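Local structure of 3-phytase (Klebsiella pneumoniae, 2WNH) at residues 26-31 / 98-103; 54-59 / 102-107; 129-134 / 291-296; 216-221 / 225-230. The protein probably removes phosphate groups from phytate (inositol hexakisphosphate) by hydrolysis, with a preference for the 3-position. The protein carries 3 engineered substitutions. All blocks are in the same frame, centred on the assembly; numbering follows the deposited sequence.

Interactions 1 and 2 are nearly one site: their centres lie 5 Å apart and they share Arg102 and Ala103 on helix 99-112. That one helix packs both on loop 26-31, with the end of the RHGxRxP signature, and on the entry to helix 58-77, next to the second subunit, so the signature loop and the subunit contact are built on common ground. Interaction 3, its centre about 15 Å from that of interaction 1, ties loop 129-134 to helix 291-301. Interaction 4, at the end of helix 204-219, falls in sequence between the two halves of interaction 3, but its centre is about 28 Å away. Ile27 and Thr57 touch Glu220, which connects interactions 1 and 2 with interaction 4.

Interaction 1 of 4, residues 26-31 / 98-103; sequences GIRPPT and LQRTRA
Arg100 runs beside Arg28, and its NH1 bonds to the carbonyl O of Gly54, which anchors the group at its far end. Along the way the two arginines run side by side and point the same way, with CD of Arg28 at 3.8 Å from CD of Arg100. The same Arg28 CD lies over one face of the Arg100 guanidinium, 4.0 Å from its NE. CD2 of Leu98 covers the opposite face, 3.3 Å above the plane near the rim, so the group lies between CD2 of Leu98 and the CD-NE end of Arg28. The two guanidinium planes stand 68° apart and do not stack. Loop 26-31 carries the GxRxP end of the RHGxRxP signature of histidine acid phosphatases, and Arg100 sits in the first turn of helix 99-112. Converging arginines of this kind are consistent with the phosphate pocket of the family, where such groups gather round an anion. Arg28 is steadied from its own loop. Starting with CG tucked over its own backbone (chi1 49°), the chain stays straight as far as NE and so brings the guanidinium back to Pro29. There NH1 bonds to O of Pro29 at 3.0 Å, with an N-H...O angle of 159°, the donor well above the carbonyl plane. CG2 of Thr31 rests 4.0 Å above one face of the same guanidinium and also reaches NH1 of Arg100, at 4.2 Å. The hydroxyl of Thr31 is engaged in N-capping helix 32-42 through the backbone N of Asn34, while Glu212 and Leu216 of helix 204-219 pack on Arg28.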
loop_
_atom_site.group_PDB
_atom_site.type_symbol
_atom_site.label_atom_id
_atom_site.label_comp_id
_atom_site.label_asym_id
_atom_site.label_seq_id
_atom_site.Cartn_x
_atom_site.Cartn_y
_atom_site.Cartn_z
ATOM N N GLY B 26 6.175 -27.072 -6.043
ATOM C CA GLY B 26 4.771 -27.015 -5.645
ATOM C C GLY B 26 3.922 -28.065 -6.350
ATOM O O GLY B 26 4.441 -28.960 -7.032
ATOM N N ILE B 27 2.609 -27.950 -6.166
ATOM C CA ILE B 27 1.652 -28.920 -6.714
ATOM C C ILE B 27 1.768 -29.094 -8.234
ATOM O O ILE B 27 1.853 -28.125 -8.983
ATOM C CB ILE B 27 0.207 -28.530 -6.320
ATOM C CG1 ILE B 27 0.086 -28.438 -4.787
ATOM C CG2 ILE B 27 -0.835 -29.489 -6.955
ATOM C CD1 ILE B 27 -1.085 -27.589 -4.339
ATOM N N ARG B 28 1.805 -30.358 -8.677
ATOM C CA ARG B 28 1.792 -30.712 -10.111
ATOM C C ARG B 28 0.735 -31.806 -10.319
ATOM O O ARG B 28 0.394 -32.515 -9.359
ATOM C CB ARG B 28 3.148 -31.306 -10.543
ATOM C CG ARG B 28 3.652 -32.405 -9.616
ATOM C CD ARG B 28 4.669 -33.299 -10.342
ATOM N NE ARG B 28 5.095 -34.403 -9.484
ATOM C CZ ARG B 28 4.359 -35.482 -9.222
ATOM N NH1 ARG B 28 3.153 -35.650 -9.776
ATOM N NH2 ARG B 28 4.848 -36.419 -8.406
ATOM N N PRO B 29 0.242 -31.953 -11.572
ATOM C CA PRO B 29 -0.563 -33.146 -11.897
ATOM C C PRO B 29 0.399 -34.327 -11.918
ATOM O O PRO B 29 1.620 -34.132 -11.804
ATOM C CB PRO B 29 -1.059 -32.861 -13.319
ATOM C CG PRO B 29 -0.835 -31.345 -13.522
ATOM C CD PRO B 29 0.424 -31.086 -12.742
ATOM N N PRO B 30 -0.122 -35.558 -12.101
ATOM C CA PRO B 30 0.800 -36.686 -12.263
ATOM C C PRO B 30 1.799 -36.402 -13.385
ATOM O O PRO B 30 1.489 -35.677 -14.320
ATOM C CB PRO B 30 -0.139 -37.848 -12.685
ATOM C CG PRO B 30 -1.406 -37.196 -13.122
ATOM C CD PRO B 30 -1.529 -35.972 -12.241
ATOM N N THR B 31 2.990 -36.981 -13.330
ATOM C CA THR B 31 3.863 -36.911 -14.491
ATOM C C THR B 31 3.302 -37.820 -15.589
ATOM O O THR B 31 2.443 -38.648 -15.324
ATOM C CB THR B 31 5.265 -37.378 -14.162
ATOM O OG1 THR B 31 5.203 -38.767 -13.847
ATOM C CG2 THR B 31 5.831 -36.625 -12.944
ATOM N N LEU B 98 13.880 -28.492 -14.505
ATOM C CA LEU B 98 12.510 -28.845 -14.919
ATOM C C LEU B 98 11.616 -27.610 -14.759
ATOM O O LEU B 98 11.880 -26.743 -13.905
ATOM C CB LEU B 98 11.942 -30.016 -14.098
ATOM C CG LEU B 98 12.394 -31.428 -14.495
ATOM C CD1 LEU B 98 13.796 -31.675 -13.995
ATOM C CD2 LEU B 98 11.464 -32.476 -13.929
ATOM N N GLN B 99 10.596 -27.512 -15.606
ATOM C CA GLN B 99 9.626 -26.416 -15.515
ATOM C C GLN B 99 9.070 -26.286 -14.078
ATOM O O GLN B 99 8.979 -25.170 -13.554
ATOM C CB GLN B 99 8.467 -26.643 -16.503
ATOM C CG GLN B 99 7.558 -25.412 -16.721
ATOM C CD GLN B 99 6.458 -25.271 -15.660
ATOM O OE1 GLN B 99 6.233 -26.161 -14.836
ATOM N NE2 GLN B 99 5.785 -24.129 -15.666
ATOM N N ARG B 100 8.687 -27.409 -13.477
ATOM C CA ARG B 100 7.974 -27.380 -12.170
ATOM C C ARG B 100 8.824 -26.745 -11.062
ATOM O O ARG B 100 8.305 -26.042 -10.198
ATOM C CB ARG B 100 7.389 -28.755 -11.747
ATOM C CG ARG B 100 8.377 -29.901 -11.616
ATOM C CD ARG B 100 7.624 -31.135 -11.161
ATOM N NE ARG B 100 8.453 -32.342 -11.219
ATOM C CZ ARG B 100 8.476 -33.180 -12.254
ATOM N NH1 ARG B 100 7.753 -32.940 -13.337
ATOM N NH2 ARG B 100 9.263 -34.238 -12.226
ATOM N N THR B 101 10.121 -27.008 -11.108
ATOM C CA THR B 101 11.068 -26.475 -10.126
ATOM C C THR B 101 11.463 -25.030 -10.456
ATOM O O THR B 101 11.565 -24.217 -9.549
ATOM C CB THR B 101 12.316 -27.389 -10.007
ATOM O OG1 THR B 101 12.688 -27.821 -11.325
ATOM C CG2 THR B 101 11.995 -28.602 -9.198
ATOM N N ARG B 102 11.679 -24.697 -11.729
ATOM C CA ARG B 102 11.904 -23.290 -12.106
ATOM C C ARG B 102 10.711 -22.419 -11.672
ATOM O O ARG B 102 10.890 -21.352 -11.063
ATOM C CB ARG B 102 12.177 -23.152 -13.607
ATOM C CG ARG B 102 13.553 -23.716 -13.996
ATOM C CD ARG B 102 13.810 -23.494 -15.487
ATOM N NE ARG B 102 12.955 -24.301 -16.345
ATOM C CZ ARG B 102 12.140 -23.821 -17.289
ATOM N NH1 ARG B 102 12.053 -22.511 -17.513
ATOM N NH2 ARG B 102 11.407 -24.664 -18.014
ATOM N N ALA B 103 9.492 -22.881 -11.956
ATOM C CA ALA B 103 8.325 -22.041 -11.672
ATOM C C ALA B 103 8.122 -21.917 -10.149
ATOM O O ALA B 103 7.729 -20.858 -9.659
ATOM C CB ALA B 103 7.085 -22.602 -12.346
#

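Interaction 2 of 4, residues 54-59 / 102-107; sequences GELTGH and RATAQA
Leu56 is the residue through which loop 54-59 packs on Ala103 and Thr104 of helix 99-112. It is a loop-to-helix contact in the histidine phosphatase fold, made just before the chain enters helix 58-77. The walk begins at Gly54, which has a positive phi, and passes through Glu55 to Leu56, whose CA lies 6.6 Å from CA of Ala103. Here the side chain goes into the interface. CG stands opposite the backbone N (chi1 179°), which carries both methyls onto the helix. CD2 meets CB of Ala103 at 3.6 Å and lies equally close, 3.6 Å, to the backbone N of Thr104. CB of Leu56 itself comes within 4.1 Å of CB of Ala103, so the leucine covers that methyl with its root as well as with one of its branches. The other methyl, CD1, lies against the hydroxyl of Thr104, 3.5 Å from OG1, and the two side chains cross at about a right angle. That buried hydroxyl does not depend on Leu56 for polar company: it is bonded to the carbonyl O of Arg100 one turn back in its helix and to the backbone N of Gly26. Next, Thr57 takes the N-cap position of helix 58-77, its OG1 bonded to the backbone N of Gly60 and to OE1 of Glu220. The helix then starts at Gly58, and at His59 the imidazole ND1 is bonded to OD2 of Asp110 of the second subunit. Back at Leu56, both methyls border the same threonine oxygen, since CD2 too lies only 3.8 Å from OG1 of Thr104.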
loop_
_atom_site.group_PDB
_atom_site.type_symbol
_atom_site.label_atom_id
_atom_site.label_comp_id
_atom_site.label_asym_id
_atom_site.label_seq_id
_atom_site.Cartn_x
_atom_site.Cartn_y
_atom_site.Cartn_z
ATOM N N GLY B 54 2.939 -33.105 -14.984
ATOM C CA GLY B 54 4.297 -32.799 -14.494
ATOM C C GLY B 54 4.715 -31.333 -14.347
ATOM O O GLY B 54 5.833 -31.065 -13.886
ATOM N N GLU B 55 3.855 -30.388 -14.741
ATOM C CA GLU B 55 4.185 -28.943 -14.613
ATOM C C GLU B 55 3.548 -28.338 -13.360
ATOM O O GLU B 55 2.652 -28.945 -12.760
ATOM C CB GLU B 55 3.819 -28.171 -15.886
ATOM C CG GLU B 55 4.601 -28.678 -17.092
ATOM C CD GLU B 55 4.459 -27.811 -18.328
ATOM O OE1 GLU B 55 3.781 -26.758 -18.294
ATOM O OE2 GLU B 55 5.045 -28.198 -19.360
ATOM N N LEU B 56 4.045 -27.172 -12.924
ATOM C CA LEU B 56 3.510 -26.557 -11.693
ATOM C C LEU B 56 2.124 -25.961 -12.012
ATOM O O LEU B 56 1.973 -25.182 -12.969
ATOM C CB LEU B 56 4.437 -25.446 -11.190
ATOM C CG LEU B 56 3.986 -24.696 -9.917
ATOM C CD1 LEU B 56 4.105 -25.580 -8.694
ATOM C CD2 LEU B 56 4.810 -23.403 -9.705
ATOM N N THR B 57 1.120 -26.318 -11.217
ATOM C CA THR B 57 -0.227 -25.791 -11.473
ATOM C C THR B 57 -0.333 -24.352 -10.970
ATOM O O THR B 57 0.485 -23.930 -10.146
ATOM C CB THR B 57 -1.313 -26.619 -10.778
ATOM O OG1 THR B 57 -1.263 -26.407 -9.362
ATOM C CG2 THR B 57 -1.138 -28.118 -11.088
ATOM N N GLY B 58 -1.358 -23.624 -11.437
ATOM C CA GLY B 58 -1.553 -22.245 -10.992
ATOM C C GLY B 58 -1.820 -22.218 -9.493
ATOM O O GLY B 58 -1.273 -21.388 -8.763
ATOM N N HIS B 59 -2.673 -23.121 -9.019
ATOM C CA HIS B 59 -2.954 -23.231 -7.595
ATOM C C HIS B 59 -1.657 -23.542 -6.817
ATOM O O HIS B 59 -1.389 -22.975 -5.731
ATOM C CB HIS B 59 -4.022 -24.310 -7.380
ATOM C CG HIS B 59 -4.413 -24.527 -5.949
ATOM N ND1 HIS B 59 -5.625 -24.099 -5.448
ATOM C CD2 HIS B 59 -3.788 -25.175 -4.930
ATOM C CE1 HIS B 59 -5.722 -24.463 -4.177
ATOM N NE2 HIS B 59 -4.623 -25.119 -3.841
ATOM N N ARG B 102 11.679 -24.697 -11.729
ATOM C CA ARG B 102 11.904 -23.290 -12.106
ATOM C C ARG B 102 10.711 -22.419 -11.672
ATOM O O ARG B 102 10.890 -21.352 -11.063
ATOM C CB ARG B 102 12.177 -23.152 -13.607
ATOM C CG ARG B 102 13.553 -23.716 -13.996
ATOM C CD ARG B 102 13.810 -23.494 -15.487
ATOM N NE ARG B 102 12.955 -24.301 -16.345
ATOM C CZ ARG B 102 12.140 -23.821 -17.289
ATOM N NH1 ARG B 102 12.053 -22.511 -17.513
ATOM N NH2 ARG B 102 11.407 -24.664 -18.014
ATOM N N ALA B 103 9.492 -22.881 -11.956
ATOM C CA ALA B 103 8.325 -22.041 -11.672
ATOM C C ALA B 103 8.122 -21.917 -10.149
ATOM O O ALA B 103 7.729 -20.858 -9.659
ATOM C CB ALA B 103 7.085 -22.602 -12.346
ATOM N N THR B 104 8.406 -22.977 -9.408
ATOM C CA THR B 104 8.318 -22.939 -7.944
ATOM C C THR B 104 9.326 -21.933 -7.350
ATOM O O THR B 104 8.994 -21.127 -6.444
ATOM C CB THR B 104 8.557 -24.340 -7.336
ATOM O OG1 THR B 104 7.479 -25.198 -7.730
ATOM C CG2 THR B 104 8.632 -24.272 -5.816
ATOM N N ALA B 105 10.546 -21.970 -7.872
ATOM C CA ALA B 105 11.575 -21.006 -7.467
ATOM C C ALA B 105 11.108 -19.569 -7.751
ATOM O O ALA B 105 11.274 -18.700 -6.901
ATOM C CB ALA B 105 12.877 -21.308 -8.186
ATOM N N GLN B 106 10.567 -19.319 -8.944
ATOM C CA GLN B 106 9.972 -18.002 -9.241
ATOM C C GLN B 106 8.884 -17.619 -8.230
ATOM O O GLN B 106 8.892 -16.495 -7.712
ATOM C CB GLN B 106 9.409 -17.970 -10.669
ATOM C CG GLN B 106 10.499 -18.067 -11.752
ATOM C CD GLN B 106 9.896 -18.095 -13.128
ATOM O OE1 GLN B 106 10.420 -17.483 -14.083
ATOM N NE2 GLN B 106 8.786 -18.782 -13.245
ATOM N N ALA B 107 7.981 -18.555 -7.926
ATOM C CA ALA B 107 6.898 -18.298 -6.959
ATOM C C ALA B 107 7.418 -17.900 -5.586
ATOM O O ALA B 107 6.855 -16.990 -4.953
ATOM C CB ALA B 107 5.947 -19.505 -6.859
#

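Interaction 3 of 4, residues 129-134 / 291-296; sequences PLFQTD and DTNIAM
The first turn of helix 291-301, which begins at Asp291 of the His290-Asp291 pair, probably the HD motif of histidine acid phosphatases, sends Asn293 across to loop 129-134. Its ND2 donates to the carbonyl O of Phe131 at 3.2 Å, with an N-H...O angle of 156°. The donor lies in the carbonyl plane, on a lone pair, and the oxygen lies near the plane of the amide. A second N-H of ND2 goes to a water 3.1 Å away, and that water donates to O of Leu130 at 3.0 Å. The amide thus grips two successive carbonyls of the loop, one directly and one through the water. O of Phe131 also takes a weak bond from the backbone N of Thr133, across an inverse gamma turn centred on Gln132. OD1 of Asn293 accepts from the backbone N of His290, which fixes the rotation of the amide. The Phe131 ring presents its edge to ND2, and CB of Leu130 lies over the centre of one face. Around this junction, helix 256-274 packs Leu266 on Asn293, Val265 on Thr133 and Ala269 on Leu130; Ile294 rests on Leu22 of strand 14-24, and Leu130 on Arg94 of strand 91-95.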
loop_
_atom_site.group_PDB
_atom_site.type_symbol
_atom_site.label_atom_id
_atom_site.label_comp_id
_atom_site.label_asym_id
_atom_site.label_seq_id
_atom_site.Cartn_x
_atom_site.Cartn_y
_atom_site.Cartn_z
ATOM N N PRO B 129 24.132 -31.242 -11.545
ATOM C CA PRO B 129 24.815 -32.270 -10.737
ATOM C C PRO B 129 24.440 -32.317 -9.242
ATOM O O PRO B 129 24.776 -33.275 -8.557
ATOM C CB PRO B 129 26.297 -31.910 -10.901
ATOM C CG PRO B 129 26.298 -30.448 -11.159
ATOM C CD PRO B 129 25.077 -30.204 -12.011
ATOM N N LEU B 130 23.726 -31.310 -8.741
ATOM C CA LEU B 130 23.194 -31.379 -7.386
ATOM C C LEU B 130 21.905 -32.191 -7.317
ATOM O O LEU B 130 21.576 -32.724 -6.267
ATOM C CB LEU B 130 22.871 -29.973 -6.886
ATOM C CG LEU B 130 24.030 -29.026 -6.586
ATOM C CD1 LEU B 130 23.447 -27.633 -6.342
ATOM C CD2 LEU B 130 24.837 -29.525 -5.364
ATOM N N PHE B 131 21.183 -32.259 -8.435
ATOM C CA PHE B 131 19.815 -32.772 -8.448
ATOM C C PHE B 131 19.577 -34.029 -9.310
ATOM O O PHE B 131 19.006 -35.002 -8.831
ATOM C CB PHE B 131 18.848 -31.658 -8.873
ATOM C CG PHE B 131 19.000 -30.371 -8.088
ATOM C CD1 PHE B 131 18.958 -30.356 -6.694
ATOM C CD2 PHE B 131 19.147 -29.160 -8.768
ATOM C CE1 PHE B 131 19.091 -29.150 -5.989
ATOM C CE2 PHE B 131 19.245 -27.958 -8.072
ATOM C CZ PHE B 131 19.237 -27.951 -6.693
ATOM N N GLN B 132 20.003 -33.983 -10.573
ATOM C CA GLN B 132 19.893 -35.118 -11.504
ATOM C C GLN B 132 21.143 -35.971 -11.344
ATOM O O GLN B 132 21.921 -36.151 -12.284
ATOM C CB GLN B 132 19.759 -34.610 -12.947
ATOM C CG GLN B 132 18.366 -34.068 -13.284
ATOM C CD GLN B 132 18.054 -32.720 -12.624
ATOM O OE1 GLN B 132 18.875 -31.807 -12.665
ATOM N NE2 GLN B 132 16.867 -32.601 -12.009
ATOM N N THR B 133 21.333 -36.474 -10.130
ATOM C CA THR B 133 22.564 -37.177 -9.756
ATOM C C THR B 133 22.710 -38.544 -10.449
ATOM O O THR B 133 23.812 -39.091 -10.552
ATOM C CB THR B 133 22.672 -37.331 -8.225
ATOM O OG1 THR B 133 21.477 -37.943 -7.715
ATOM C CG2 THR B 133 22.876 -35.976 -7.579
ATOM N N ASP B 134 21.604 -39.067 -10.965
ATOM C CA ASP B 134 21.663 -40.304 -11.735
ATOM C C ASP B 134 22.247 -40.077 -13.131
ATOM O O ASP B 134 22.433 -41.022 -13.905
ATOM C CB ASP B 134 20.289 -40.990 -11.771
ATOM C CG ASP B 134 19.183 -40.098 -12.342
ATOM O OD1 ASP B 134 19.379 -38.868 -12.490
ATOM O OD2 ASP B 134 18.098 -40.643 -12.644
ATOM N N ASP B 291 11.092 -34.153 -4.294
ATOM C CA ASP B 291 10.934 -34.880 -3.048
ATOM C C ASP B 291 12.009 -35.956 -2.919
ATOM O O ASP B 291 12.482 -36.214 -1.827
ATOM C CB ASP B 291 9.519 -35.469 -2.894
ATOM C CG ASP B 291 9.018 -36.221 -4.140
ATOM O OD1 ASP B 291 9.773 -36.488 -5.107
ATOM O OD2 ASP B 291 7.824 -36.562 -4.132
ATOM N N THR B 292 12.397 -36.553 -4.046
ATOM C CA THR B 292 13.504 -37.517 -4.091
ATOM C C THR B 292 14.782 -36.973 -3.414
ATOM O O THR B 292 15.422 -37.636 -2.583
ATOM C CB THR B 292 13.795 -37.864 -5.562
ATOM O OG1 THR B 292 12.621 -38.470 -6.123
ATOM C CG2 THR B 292 14.954 -38.868 -5.674
ATOM N N ASN B 293 15.144 -35.746 -3.784
ATOM C CA ASN B 293 16.332 -35.099 -3.246
ATOM C C ASN B 293 16.211 -34.834 -1.746
ATOM O O ASN B 293 17.145 -35.105 -0.977
ATOM C CB ASN B 293 16.601 -33.791 -4.000
ATOM C CG ASN B 293 16.703 -33.988 -5.497
ATOM O OD1 ASN B 293 15.780 -33.659 -6.236
ATOM N ND2 ASN B 293 17.805 -34.572 -5.947
ATOM N N ILE B 294 15.070 -34.294 -1.323
ATOM C CA ILE B 294 14.816 -34.065 0.096
ATOM C C ILE B 294 14.875 -35.350 0.914
ATOM O O ILE B 294 15.499 -35.380 1.966
ATOM C CB ILE B 294 13.494 -33.317 0.351
ATOM C CG1 ILE B 294 13.604 -31.918 -0.267
ATOM C CG2 ILE B 294 13.219 -33.236 1.858
ATOM C CD1 ILE B 294 12.285 -31.112 -0.322
ATOM N N ALA B 295 14.237 -36.410 0.412
ATOM C CA ALA B 295 14.281 -37.711 1.095
ATOM C C ALA B 295 15.710 -38.232 1.253
ATOM O O ALA B 295 16.087 -38.705 2.337
ATOM C CB ALA B 295 13.408 -38.730 0.365
ATOM N N MET B 296 16.504 -38.150 0.198
ATOM C CA MET B 296 17.884 -38.644 0.311
ATOM C C MET B 296 18.694 -37.835 1.312
ATOM O O MET B 296 19.408 -38.388 2.157
ATOM C CB MET B 296 18.540 -38.695 -1.052
ATOM C CG MET B 296 17.956 -39.802 -1.914
ATOM S SD MET B 296 18.686 -39.876 -3.553
ATOM C CE MET B 296 18.391 -38.253 -4.218
HETATM O O HOH W 1 20.564 -35.142 -4.722
#

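Interaction 4 of 4, residues 216-221 / 225-230; sequences LGWSEN and SQLAWG
Leu227 puts its two methyls to different uses against the end of helix 204-219. CD1 settles on backbone, 3.6 Å from N of Trp218 and 3.7 Å from the carbonyl carbon C of Gly217, while CD2 goes to the indole, 3.6 Å from CE3 of Trp218. The isobutyl group reaches both because CG is swung opposite its own backbone N (chi1 169°) and the branch is then turned so that one methyl points at the helix and the other at the ring. Gly217 has no side chain between the helix backbone and CD1, and the two chains come close here, with CA of Gly217 only 5.7 Å from CA of Leu227. On Trp218 the CG likewise lies opposite the backbone N (chi1 -178°), and the indole plane is turned nearly at right angles to the plane of CA, CB and CG (chi2 -95°). In this pose CD2 meets the ring at its edge, in the ring plane, and the leucine comes to the indole at a slant. The helix ends right beside the contact in a Schellman motif, with Asn221 at positive phi and its backbone N bonded to O of Trp218 at 3.1 Å. The loop then doubles back within a few residues to bring Leu227 against the last turn. Further along it, the Trp229 ring packs edge-to-face on Trp46. The indole of Trp218 has a cation-pi partner in Arg349 and touches Ile238 of helix 235-239, while Asn221 is bonded through ND2 to Asp110 of the second subunit.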
loop_
_atom_site.group_PDB
_atom_site.type_symbol
_atom_site.label_atom_id
_atom_site.label_comp_id
_atom_site.label_asym_id
_atom_site.label_seq_id
_atom_site.Cartn_x
_atom_site.Cartn_y
_atom_site.Cartn_z
ATOM N N LEU B 216 -1.937 -34.857 -4.110
ATOM C CA LEU B 216 -1.760 -33.648 -4.942
ATOM C C LEU B 216 -3.102 -33.091 -5.436
ATOM O O LEU B 216 -3.334 -31.879 -5.335
ATOM C CB LEU B 216 -0.798 -33.916 -6.120
ATOM C CG LEU B 216 0.678 -34.097 -5.725
ATOM C CD1 LEU B 216 1.466 -34.692 -6.879
ATOM C CD2 LEU B 216 1.299 -32.791 -5.229
ATOM N N GLY B 217 -4.003 -33.956 -5.918
ATOM C CA GLY B 217 -5.369 -33.509 -6.298
ATOM C C GLY B 217 -6.196 -32.874 -5.172
ATOM O O GLY B 217 -6.947 -31.906 -5.430
ATOM N N TRP B 218 -6.081 -33.423 -3.950
ATOM C CA TRP B 218 -6.676 -32.819 -2.743
ATOM C C TRP B 218 -6.097 -31.421 -2.541
ATOM O O TRP B 218 -6.820 -30.427 -2.381
ATOM C CB TRP B 218 -6.429 -33.656 -1.467
ATOM C CG TRP B 218 -7.115 -33.016 -0.263
ATOM C CD1 TRP B 218 -6.560 -32.160 0.660
ATOM C CD2 TRP B 218 -8.506 -33.124 0.075
ATOM N NE1 TRP B 218 -7.523 -31.750 1.562
ATOM C CE2 TRP B 218 -8.720 -32.339 1.234
ATOM C CE3 TRP B 218 -9.586 -33.843 -0.472
ATOM C CZ2 TRP B 218 -9.985 -32.228 1.847
ATOM C CZ3 TRP B 218 -10.852 -33.731 0.144
ATOM C CH2 TRP B 218 -11.031 -32.931 1.292
ATOM N N SER B 219 -4.771 -31.363 -2.541
ATOM C CA SER B 219 -4.041 -30.124 -2.256
ATOM C C SER B 219 -4.320 -29.044 -3.294
ATOM O O SER B 219 -4.294 -27.839 -2.968
ATOM C CB SER B 219 -2.541 -30.415 -2.205
ATOM O OG SER B 219 -2.278 -31.389 -1.208
ATOM N N GLU B 220 -4.567 -29.486 -4.524
ATOM C CA GLU B 220 -4.912 -28.647 -5.684
ATOM C C GLU B 220 -6.282 -27.957 -5.574
ATOM O O GLU B 220 -6.578 -27.016 -6.317
ATOM C CB GLU B 220 -4.886 -29.528 -6.961
ATOM C CG GLU B 220 -5.350 -28.871 -8.285
ATOM C CD GLU B 220 -4.308 -27.917 -8.878
ATOM O OE1 GLU B 220 -3.288 -27.646 -8.227
ATOM O OE2 GLU B 220 -4.507 -27.439 -10.027
ATOM N N ASN B 221 -7.138 -28.459 -4.692
ATOM C CA ASN B 221 -8.563 -28.060 -4.734
ATOM C C ASN B 221 -9.296 -28.503 -6.026
ATOM O O ASN B 221 -10.165 -27.777 -6.561
ATOM C CB ASN B 221 -8.735 -26.537 -4.470
ATOM C CG ASN B 221 -10.171 -26.171 -4.085
ATOM O OD1 ASN B 221 -10.917 -27.015 -3.569
ATOM N ND2 ASN B 221 -10.570 -24.918 -4.344
ATOM N N SER B 225 -15.479 -34.711 -7.504
ATOM C CA SER B 225 -15.840 -35.601 -8.614
ATOM C C SER B 225 -14.658 -35.947 -9.512
ATOM O O SER B 225 -14.710 -36.928 -10.260
ATOM C CB SER B 225 -16.962 -34.980 -9.456
ATOM O OG SER B 225 -16.485 -33.847 -10.174
ATOM N N GLN B 226 -13.592 -35.150 -9.420
ATOM C CA GLN B 226 -12.442 -35.268 -10.293
ATOM C C GLN B 226 -11.202 -35.741 -9.544
ATOM O O GLN B 226 -10.145 -35.930 -10.145
ATOM C CB GLN B 226 -12.142 -33.921 -10.948
ATOM C CG GLN B 226 -13.162 -33.471 -11.986
ATOM C CD GLN B 226 -12.853 -32.083 -12.520
ATOM O OE1 GLN B 226 -11.688 -31.675 -12.590
ATOM N NE2 GLN B 226 -13.894 -31.343 -12.891
ATOM N N LEU B 227 -11.333 -35.894 -8.233
ATOM C CA LEU B 227 -10.224 -36.336 -7.405
ATOM C C LEU B 227 -10.195 -37.868 -7.401
ATOM O O LEU B 227 -9.281 -38.473 -7.967
ATOM C CB LEU B 227 -10.323 -35.750 -5.979
ATOM C CG LEU B 227 -9.364 -36.331 -4.928
ATOM C CD1 LEU B 227 -7.910 -36.126 -5.371
ATOM C CD2 LEU B 227 -9.617 -35.737 -3.560
ATOM N N ALA B 228 -11.199 -38.483 -6.783
ATOM C CA ALA B 228 -11.319 -39.939 -6.778
ATOM C C ALA B 228 -12.777 -40.284 -7.043
ATOM O O ALA B 228 -13.400 -41.006 -6.261
ATOM C CB ALA B 228 -10.866 -40.518 -5.435
ATOM N N TRP B 229 -13.309 -39.753 -8.142
ATOM C CA TRP B 229 -14.679 -40.068 -8.567
ATOM C C TRP B 229 -15.700 -39.884 -7.439
ATOM O O TRP B 229 -16.661 -40.648 -7.324
ATOM C CB TRP B 229 -14.728 -41.489 -9.161
ATOM C CG TRP B 229 -13.773 -41.642 -10.321
ATOM C CD1 TRP B 229 -14.033 -41.358 -11.632
ATOM C CD2 TRP B 229 -12.400 -42.076 -10.272
ATOM N NE1 TRP B 229 -12.920 -41.598 -12.401
ATOM C CE2 TRP B 229 -11.904 -42.032 -11.591
ATOM C CE3 TRP B 229 -11.546 -42.501 -9.241
ATOM C CZ2 TRP B 229 -10.591 -42.399 -11.910
ATOM C CZ3 TRP B 229 -10.244 -42.852 -9.556
ATOM C CH2 TRP B 229 -9.778 -42.797 -10.879
ATOM N N GLY B 230 -15.481 -38.864 -6.609
ATOM C CA GLY B 230 -16.371 -38.561 -5.493
ATOM C C GLY B 230 -16.204 -39.401 -4.241
ATOM O O GLY B 230 -16.895 -39.180 -3.271
#